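Local coordinates for protein DELTA1-pyrroline-2-carboxylate reductase (Thermococcus litoralis DSM 5473, PDB 6T3E) that catalyses the NAD(P)H-dependent reduction of delta1-pyrroline-2-carboxylate to L-proline, as an enzyme of the ornithine cyclodeaminase/mu-crystallin family, at residues Q166-C171 / S197-I202; A213-D218 / G233-E238; E47-E52 / L323-A328. One frame throughout, in Å; residues are numbered along the deposited sequence.

Contact 1 (Q166-C171 / S197-I202)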
# COMPACT_ATOMS: atom_id res chain seq x y z
N GLN B 166 -22.39 3.31 12.41
CA GLN B 166 -22.99 4.53 11.89
C GLN B 166 -24.04 5.06 12.85
O GLN B 166 -24.00 6.23 13.24
CB GLN B 166 -23.61 4.27 10.52
CG GLN B 166 -22.63 4.27 9.38
CD GLN B 166 -22.03 5.62 9.11
OE1 GLN B 166 -22.72 6.66 9.20
NE2 GLN B 166 -20.74 5.63 8.76
N LEU B 167 -24.96 4.19 13.28
CA LEU B 167 -25.99 4.64 14.22
C LEU B 167 -25.38 5.00 15.56
O LEU B 167 -25.79 5.99 16.18
CB LEU B 167 -27.08 3.58 14.38
CG LEU B 167 -28.25 4.00 15.28
CD1 LEU B 167 -29.02 5.17 14.69
CD2 LEU B 167 -29.19 2.83 15.60
N TRP B 168 -24.39 4.22 16.02
CA TRP B 168 -23.73 4.50 17.29
C TRP B 168 -23.10 5.89 17.30
O TRP B 168 -23.30 6.67 18.24
CB TRP B 168 -22.69 3.42 17.59
CG TRP B 168 -21.94 3.56 18.89
CD1 TRP B 168 -22.24 4.41 19.92
CD2 TRP B 168 -20.79 2.82 19.31
NE1 TRP B 168 -21.33 4.27 20.94
CE2 TRP B 168 -20.43 3.29 20.60
CE3 TRP B 168 -20.02 1.81 18.72
CZ2 TRP B 168 -19.34 2.79 21.31
CZ3 TRP B 168 -18.93 1.30 19.42
CH2 TRP B 168 -18.60 1.80 20.71
N ALA B 169 -22.36 6.24 16.25
CA ALA B 169 -21.74 7.56 16.20
C ALA B 169 -22.77 8.67 16.06
O ALA B 169 -22.53 9.79 16.53
CB ALA B 169 -20.72 7.62 15.07
N VAL B 170 -23.90 8.42 15.39
CA VAL B 170 -24.96 9.42 15.32
C VAL B 170 -25.58 9.64 16.71
O VAL B 170 -25.93 10.76 17.07
CB VAL B 170 -26.02 9.01 14.28
CG1 VAL B 170 -27.25 9.92 14.36
CG2 VAL B 170 -25.43 9.08 12.89
N CYS B 171 -25.70 8.57 17.50
CA CYS B 171 -26.25 8.68 18.85
C CYS B 171 -25.30 9.43 19.79
O CYS B 171 -25.75 10.04 20.78
CB CYS B 171 -26.54 7.29 19.42
SG CYS B 171 -27.77 6.28 18.55
N SER B 197 -30.74 -2.03 19.74
CA SER B 197 -31.63 -1.35 20.67
C SER B 197 -31.15 -1.48 22.11
O SER B 197 -31.16 -0.51 22.87
CB SER B 197 -33.06 -1.89 20.55
OG SER B 197 -33.91 -1.29 21.51
N LYS B 198 -30.76 -2.69 22.53
CA LYS B 198 -30.15 -2.86 23.84
C LYS B 198 -28.78 -2.20 23.89
O LYS B 198 -28.41 -1.59 24.90
CB LYS B 198 -30.05 -4.34 24.23
CG LYS B 198 -29.39 -5.24 23.17
CD LYS B 198 -29.75 -6.74 23.36
CE LYS B 198 -31.12 -7.10 22.72
NZ LYS B 198 -31.41 -8.56 22.67
N LYS B 199 -28.04 -2.27 22.77
CA LYS B 199 -26.75 -1.63 22.65
C LYS B 199 -26.84 -0.15 23.00
O LYS B 199 -26.20 0.33 23.94
CB LYS B 199 -26.28 -1.82 21.21
CG LYS B 199 -25.00 -1.12 20.77
CD LYS B 199 -23.69 -1.83 21.10
CE LYS B 199 -22.57 -1.12 20.27
NZ LYS B 199 -22.83 -1.10 18.77
N LEU B 200 -27.64 0.61 22.23
CA LEU B 200 -27.69 2.07 22.39
C LEU B 200 -28.79 2.55 23.33
O LEU B 200 -28.90 3.75 23.56
CB LEU B 200 -27.87 2.75 21.02
CG LEU B 200 -26.88 2.25 19.99
CD1 LEU B 200 -27.22 2.73 18.57
CD2 LEU B 200 -25.45 2.63 20.35
N GLY B 201 -29.60 1.64 23.86
CA GLY B 201 -30.68 2.04 24.76
C GLY B 201 -31.71 2.92 24.10
O GLY B 201 -32.20 3.87 24.72
N ILE B 202 -32.05 2.63 22.84
CA ILE B 202 -33.07 3.35 22.10
C ILE B 202 -33.95 2.33 21.42
O ILE B 202 -33.56 1.18 21.19
CB ILE B 202 -32.49 4.33 21.05
CG1 ILE B 202 -31.67 3.56 20.00
CG2 ILE B 202 -31.68 5.44 21.71
CD1 ILE B 202 -31.52 4.28 18.67
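Leu200, in the last turn of helix 186-200, sets its forked tip against three side chains of helix 161-173: Leu167, Trp168 and Cys171. Its CB heads toward that helix, and CG lies beside the backbone N (chi1 -50°), carrying the two methyls toward the facing helix. From CG the fork divides the work. CD1, which continues the chain away from the backbone (chi2 169°), meets CD2 of Leu167 at 3.6 Å and SG of Cys171, also at 3.6 Å. CD2 turns to the indole, lying 3.7 Å from CD1 of Trp168 and slightly farther from CG and CB of the same residue; it comes at the ring obliquely, the two side chains crossing at about a right angle. The six-membered ring is met by Lys199, whose bent chain carries CE over one face near the rim and places NZ 4.0 Å from CE3 of Trp168. Beyond the helix end, Gly201 turns the chain with positive phi, and Ile202 follows, its CD1 reaching tip to tip toward CD2 of Leu167 (4.1 Å). The contact is thus apolar, with the exposed lysine at its rim. Helices 161-173 and 186-200 follow strands 153-157 and 178-182 in turn, as successive crossovers of a Rossmann-type sheet, and Ile202 leads directly into edge strand 203-206. Helix 161-173 rests Leu167 and Val170 on strand 219-222 and Val170 also on helix 128-146, while Trp168 touches Met133 of helix 128-146 and Met39 of helix 39-54.

Contact 2 (A213-D218 / G233-E238)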
# COMPACT_ATOMS: atom_id res chain seq x y z
N ALA B 213 -38.36 4.35 5.58
CA ALA B 213 -37.22 4.77 6.38
C ALA B 213 -36.72 6.14 5.96
O ALA B 213 -36.31 6.94 6.80
CB ALA B 213 -36.10 3.74 6.29
N THR B 214 -36.77 6.43 4.65
CA THR B 214 -36.31 7.73 4.17
C THR B 214 -37.28 8.85 4.53
O THR B 214 -36.87 9.93 4.98
CB THR B 214 -36.08 7.66 2.66
OG1 THR B 214 -35.17 6.58 2.38
CG2 THR B 214 -35.50 8.96 2.12
N GLU B 215 -38.59 8.59 4.39
CA GLU B 215 -39.58 9.64 4.60
C GLU B 215 -39.64 10.09 6.05
O GLU B 215 -39.90 11.27 6.33
CB GLU B 215 -40.96 9.16 4.14
CG GLU B 215 -41.32 9.59 2.73
CD GLU B 215 -42.53 8.86 2.18
OE1 GLU B 215 -42.81 9.00 0.97
OE2 GLU B 215 -43.20 8.13 2.95
N LYS B 216 -39.42 9.18 7.00
CA LYS B 216 -39.60 9.49 8.41
C LYS B 216 -38.31 9.89 9.10
O LYS B 216 -38.33 10.12 10.32
CB LYS B 216 -40.21 8.29 9.13
CG LYS B 216 -41.55 7.87 8.58
CD LYS B 216 -41.87 6.44 8.95
CE LYS B 216 -42.59 6.36 10.28
NZ LYS B 216 -43.23 5.03 10.43
N SER B 217 -37.21 10.02 8.37
CA SER B 217 -35.89 10.25 8.95
C SER B 217 -35.63 11.73 9.21
O SER B 217 -35.92 12.59 8.36
CB SER B 217 -34.80 9.71 8.04
OG SER B 217 -34.79 8.30 8.02
N ASP B 218 -35.04 12.02 10.37
CA ASP B 218 -34.36 13.29 10.56
C ASP B 218 -32.90 13.18 10.12
O ASP B 218 -32.35 14.13 9.54
CB ASP B 218 -34.45 13.73 12.03
CG ASP B 218 -35.87 14.13 12.46
OD1 ASP B 218 -36.59 14.78 11.67
OD2 ASP B 218 -36.26 13.78 13.60
N GLY B 233 -34.76 10.46 -4.35
CA GLY B 233 -34.81 11.81 -3.83
C GLY B 233 -36.22 12.29 -3.56
O GLY B 233 -36.44 13.06 -2.63
N GLY B 234 -37.20 11.77 -4.31
CA GLY B 234 -38.59 12.18 -4.13
C GLY B 234 -39.13 11.92 -2.73
O GLY B 234 -40.14 12.52 -2.35
N TRP B 235 -38.48 11.05 -1.96
CA TRP B 235 -38.91 10.73 -0.61
C TRP B 235 -38.35 11.66 0.44
O TRP B 235 -38.95 11.80 1.51
CB TRP B 235 -38.51 9.29 -0.25
CG TRP B 235 -38.88 8.28 -1.28
CD1 TRP B 235 -39.93 8.34 -2.18
CD2 TRP B 235 -38.21 7.04 -1.53
NE1 TRP B 235 -39.94 7.22 -2.96
CE2 TRP B 235 -38.90 6.40 -2.58
CE3 TRP B 235 -37.10 6.40 -0.97
CZ2 TRP B 235 -38.52 5.15 -3.08
CZ3 TRP B 235 -36.72 5.16 -1.46
CH2 TRP B 235 -37.42 4.56 -2.51
N ILE B 236 -37.21 12.30 0.17
CA ILE B 236 -36.51 13.07 1.19
C ILE B 236 -37.21 14.40 1.41
O ILE B 236 -37.26 15.25 0.51
CB ILE B 236 -35.04 13.28 0.79
CG1 ILE B 236 -34.48 12.00 0.17
CG2 ILE B 236 -34.24 13.69 2.00
CD1 ILE B 236 -33.00 12.03 -0.14
N ARG B 237 -37.72 14.61 2.62
CA ARG B 237 -38.30 15.89 2.97
C ARG B 237 -37.19 16.83 3.46
O ARG B 237 -36.06 16.42 3.71
CB ARG B 237 -39.39 15.74 4.03
CG ARG B 237 -39.00 14.92 5.24
CD ARG B 237 -40.11 14.96 6.28
NE ARG B 237 -39.73 14.24 7.50
CZ ARG B 237 -38.86 14.68 8.40
NH1 ARG B 237 -38.25 15.85 8.23
NH2 ARG B 237 -38.59 13.96 9.48
N GLU B 238 -37.52 18.11 3.57
CA GLU B 238 -36.52 19.09 3.96
C GLU B 238 -36.04 18.84 5.38
O GLU B 238 -36.70 18.18 6.20
CB GLU B 238 -37.07 20.51 3.81
CG GLU B 238 -38.54 20.65 4.07
CD GLU B 238 -39.02 22.08 3.83
OE1 GLU B 238 -39.35 22.77 4.82
OE2 GLU B 238 -39.05 22.50 2.65
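The guanidinium of Arg237 has the carbonyl O of Ser217 over one face, near the rim, and the carboxylate of Asp218 at its edge. In that edge contact NH2 of Arg237 points almost straight at OD1 of Asp218 (3.1 Å, N-H...O 174°), with OD1 lying in the guanidinium plane. The two flat groups are nevertheless steeply turned, 72° apart, and the donor arrives from above the carboxylate plane. Ser217 O, though 3.2 Å from NH2 of Arg237, sits at too poor an angle for a hydrogen bond. Nearer the backbone, NE of Arg237 makes a weak bond to Glu215 O (3.2 Å). The indole of Trp235 has OG1 of Thr214 at its edge, near the ring plane; that hydroxyl is itself bonded to Ala210 O. The threonine methyl CG2 touches both CB of Trp235 and CG1 of Ile236, each at 3.8 Å. Crossing the indole side chain at about a right angle, Glu215 sets CG 4.1 Å from CB of Trp235, while its carboxylate pairs with Arg211. Asp218 is buried and heavily engaged: OD1 also forms a salt bridge with Arg148, and OD2 accepts from the backbone N of Lys152 and Ile153. With an asparagine at this position, Arg237 and Arg148 would probably lose the negative charge they share, leaving two neighbouring guanidinium groups without their mate. The Arg237 charge also lies close to the carbonyl oxygens of Glu215 and Ser217, where it may offset their partial negative charge. Two arginines and two amides converging on one carboxylate would be expected to favour its ionised form.

Contact 3 (E47-E52 / L323-A328)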
# COMPACT_ATOMS: atom_id res chain seq x y z
N GLU B 47 -11.72 13.77 14.06
CA GLU B 47 -11.87 15.21 13.86
C GLU B 47 -10.52 15.91 13.86
O GLU B 47 -10.27 16.79 13.02
CB GLU B 47 -12.77 15.79 14.95
CG GLU B 47 -13.06 17.25 14.77
CD GLU B 47 -14.34 17.69 15.46
OE1 GLU B 47 -14.87 16.91 16.32
OE2 GLU B 47 -14.84 18.78 15.12
N ARG B 48 -9.62 15.52 14.77
CA ARG B 48 -8.29 16.13 14.82
C ARG B 48 -7.46 15.77 13.59
O ARG B 48 -6.66 16.58 13.11
CB ARG B 48 -7.57 15.71 16.10
CG ARG B 48 -6.17 16.29 16.23
CD ARG B 48 -5.10 15.28 16.70
NE ARG B 48 -3.88 15.95 17.18
CZ ARG B 48 -3.06 16.69 16.42
NH1 ARG B 48 -3.31 16.87 15.13
NH2 ARG B 48 -1.98 17.25 16.97
N ALA B 49 -7.66 14.55 13.07
CA ALA B 49 -6.92 14.12 11.89
C ALA B 49 -7.26 14.99 10.68
O ALA B 49 -6.39 15.29 9.86
CB ALA B 49 -7.23 12.66 11.60
N PHE B 50 -8.54 15.37 10.55
CA PHE B 50 -8.95 16.24 9.45
C PHE B 50 -8.49 17.67 9.67
O PHE B 50 -8.14 18.36 8.70
CB PHE B 50 -10.47 16.18 9.29
CG PHE B 50 -10.93 15.01 8.47
CD1 PHE B 50 -10.85 15.05 7.09
CD2 PHE B 50 -11.41 13.87 9.08
CE1 PHE B 50 -11.26 13.98 6.33
CE2 PHE B 50 -11.83 12.78 8.32
CZ PHE B 50 -11.76 12.83 6.95
N LEU B 51 -8.46 18.14 10.92
CA LEU B 51 -7.88 19.44 11.19
C LEU B 51 -6.39 19.44 10.86
O LEU B 51 -5.87 20.40 10.28
CB LEU B 51 -8.10 19.84 12.64
CG LEU B 51 -7.47 21.16 13.09
CD1 LEU B 51 -7.97 22.33 12.26
CD2 LEU B 51 -7.74 21.40 14.57
N GLU B 52 -5.70 18.35 11.21
CA GLU B 52 -4.29 18.22 10.85
C GLU B 52 -4.12 18.19 9.33
O GLU B 52 -3.15 18.76 8.80
CB GLU B 52 -3.69 16.98 11.53
CG GLU B 52 -2.29 16.58 11.05
CD GLU B 52 -1.56 15.62 11.99
OE1 GLU B 52 -2.07 15.32 13.09
OE2 GLU B 52 -0.46 15.14 11.61
N LEU B 323 -10.94 7.64 4.06
CA LEU B 323 -9.67 8.34 3.88
C LEU B 323 -8.65 7.77 4.85
O LEU B 323 -8.96 7.48 6.01
CB LEU B 323 -9.84 9.86 4.09
CG LEU B 323 -8.71 10.73 3.53
CD1 LEU B 323 -8.51 10.54 2.03
CD2 LEU B 323 -8.97 12.20 3.87
N ALA B 324 -7.41 7.61 4.38
CA ALA B 324 -6.41 6.87 5.14
C ALA B 324 -6.05 7.55 6.46
O ALA B 324 -5.55 6.86 7.37
CB ALA B 324 -5.14 6.67 4.30
N ILE B 325 -6.27 8.86 6.59
CA ILE B 325 -5.90 9.53 7.84
C ILE B 325 -6.73 9.02 8.99
O ILE B 325 -6.28 9.03 10.15
CB ILE B 325 -6.04 11.06 7.72
CG1 ILE B 325 -7.49 11.47 7.48
CG2 ILE B 325 -5.14 11.60 6.66
CD1 ILE B 325 -7.73 12.95 7.68
N GLU B 326 -7.96 8.58 8.73
CA GLU B 326 -8.80 8.06 9.80
C GLU B 326 -8.25 6.76 10.35
O GLU B 326 -8.34 6.50 11.56
CB GLU B 326 -10.23 7.90 9.29
CG GLU B 326 -10.64 8.98 8.29
CD GLU B 326 -11.94 8.68 7.56
OE1 GLU B 326 -12.26 7.50 7.31
OE2 GLU B 326 -12.66 9.65 7.24
N ASP B 327 -7.63 5.94 9.50
CA ASP B 327 -6.99 4.73 10.00
C ASP B 327 -5.75 5.06 10.81
O ASP B 327 -5.55 4.50 11.89
CB ASP B 327 -6.66 3.79 8.84
CG ASP B 327 -7.83 3.58 7.90
OD1 ASP B 327 -8.90 3.10 8.37
OD2 ASP B 327 -7.69 3.90 6.70
N ALA B 328 -4.93 6.01 10.35
CA ALA B 328 -3.69 6.30 11.06
C ALA B 328 -3.98 6.91 12.43
O ALA B 328 -3.34 6.55 13.42
CB ALA B 328 -2.79 7.22 10.23
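Ala49 turns its CB toward Ile325, and the two segments have their closest CA atoms here, 6.2 Å apart. The small methyl lets CD1 of Ile325 settle against the backbone, 3.5 Å from Ala49 O and 4.0 Å from Ala49 CB. Phe50, the next residue, carries most of the contact. Its CG stands beside the backbone N (chi1 -83°), which brings the ring across to the other helix although the bond leaving the backbone is not aimed there. Over one face lies the same CD1 of Ile325, 3.7 Å from the ring centroid and nearly on the normal, a CH-pi contact; CE1 of Phe50 touches CD2 of Leu323 obliquely. At the edge, in the ring plane, OE2 of Glu326 faces the CE2-CZ bond, 3.3 Å from CZ of Phe50, an approach consistent with the weakly electropositive C-H rim facing a carboxylate oxygen. The carboxylate is turned 67° from the ring, and its OE1 pairs with Arg134. Leu298 and Ala299 of helix 298-303 also touch the phenylalanine. The short segments cross at 125°, with axes 9.1 Å apart. Helix 324-341 borders the active site: Arg134 belongs to the proline pocket, Asp327 binds both Arg134 and Lys91 of that pocket, and the side chain of Glu326 comes within about 4 Å of the bound NADH. The aromatic and aliphatic packing is thus consistent with a second shell behind Arg134 and Lys91, which line the proline pocket.

Overall arrangement
Helix 39-54 comes first and supplies the opening half of contact 3, whose other half, 323-328, returns 271 residues later; that long loop encloses both other contacts. Within it the chain builds most of the mixed sheet, passes through helix 128-146 and enters the parallel, Rossmann-type sheet. Contact 1 closes a short loop over strand 178-182, and contact 2, in series after it, closes another over strand 219-222 on the far side of the chain's centre from contact 3. Neither crosses the other. Contacts 1 and 2 thus join neighbouring elements within the nucleotide-binding sheet and its crossovers, whereas contact 3 ties the chain leaving that sheet back to the N-terminal region.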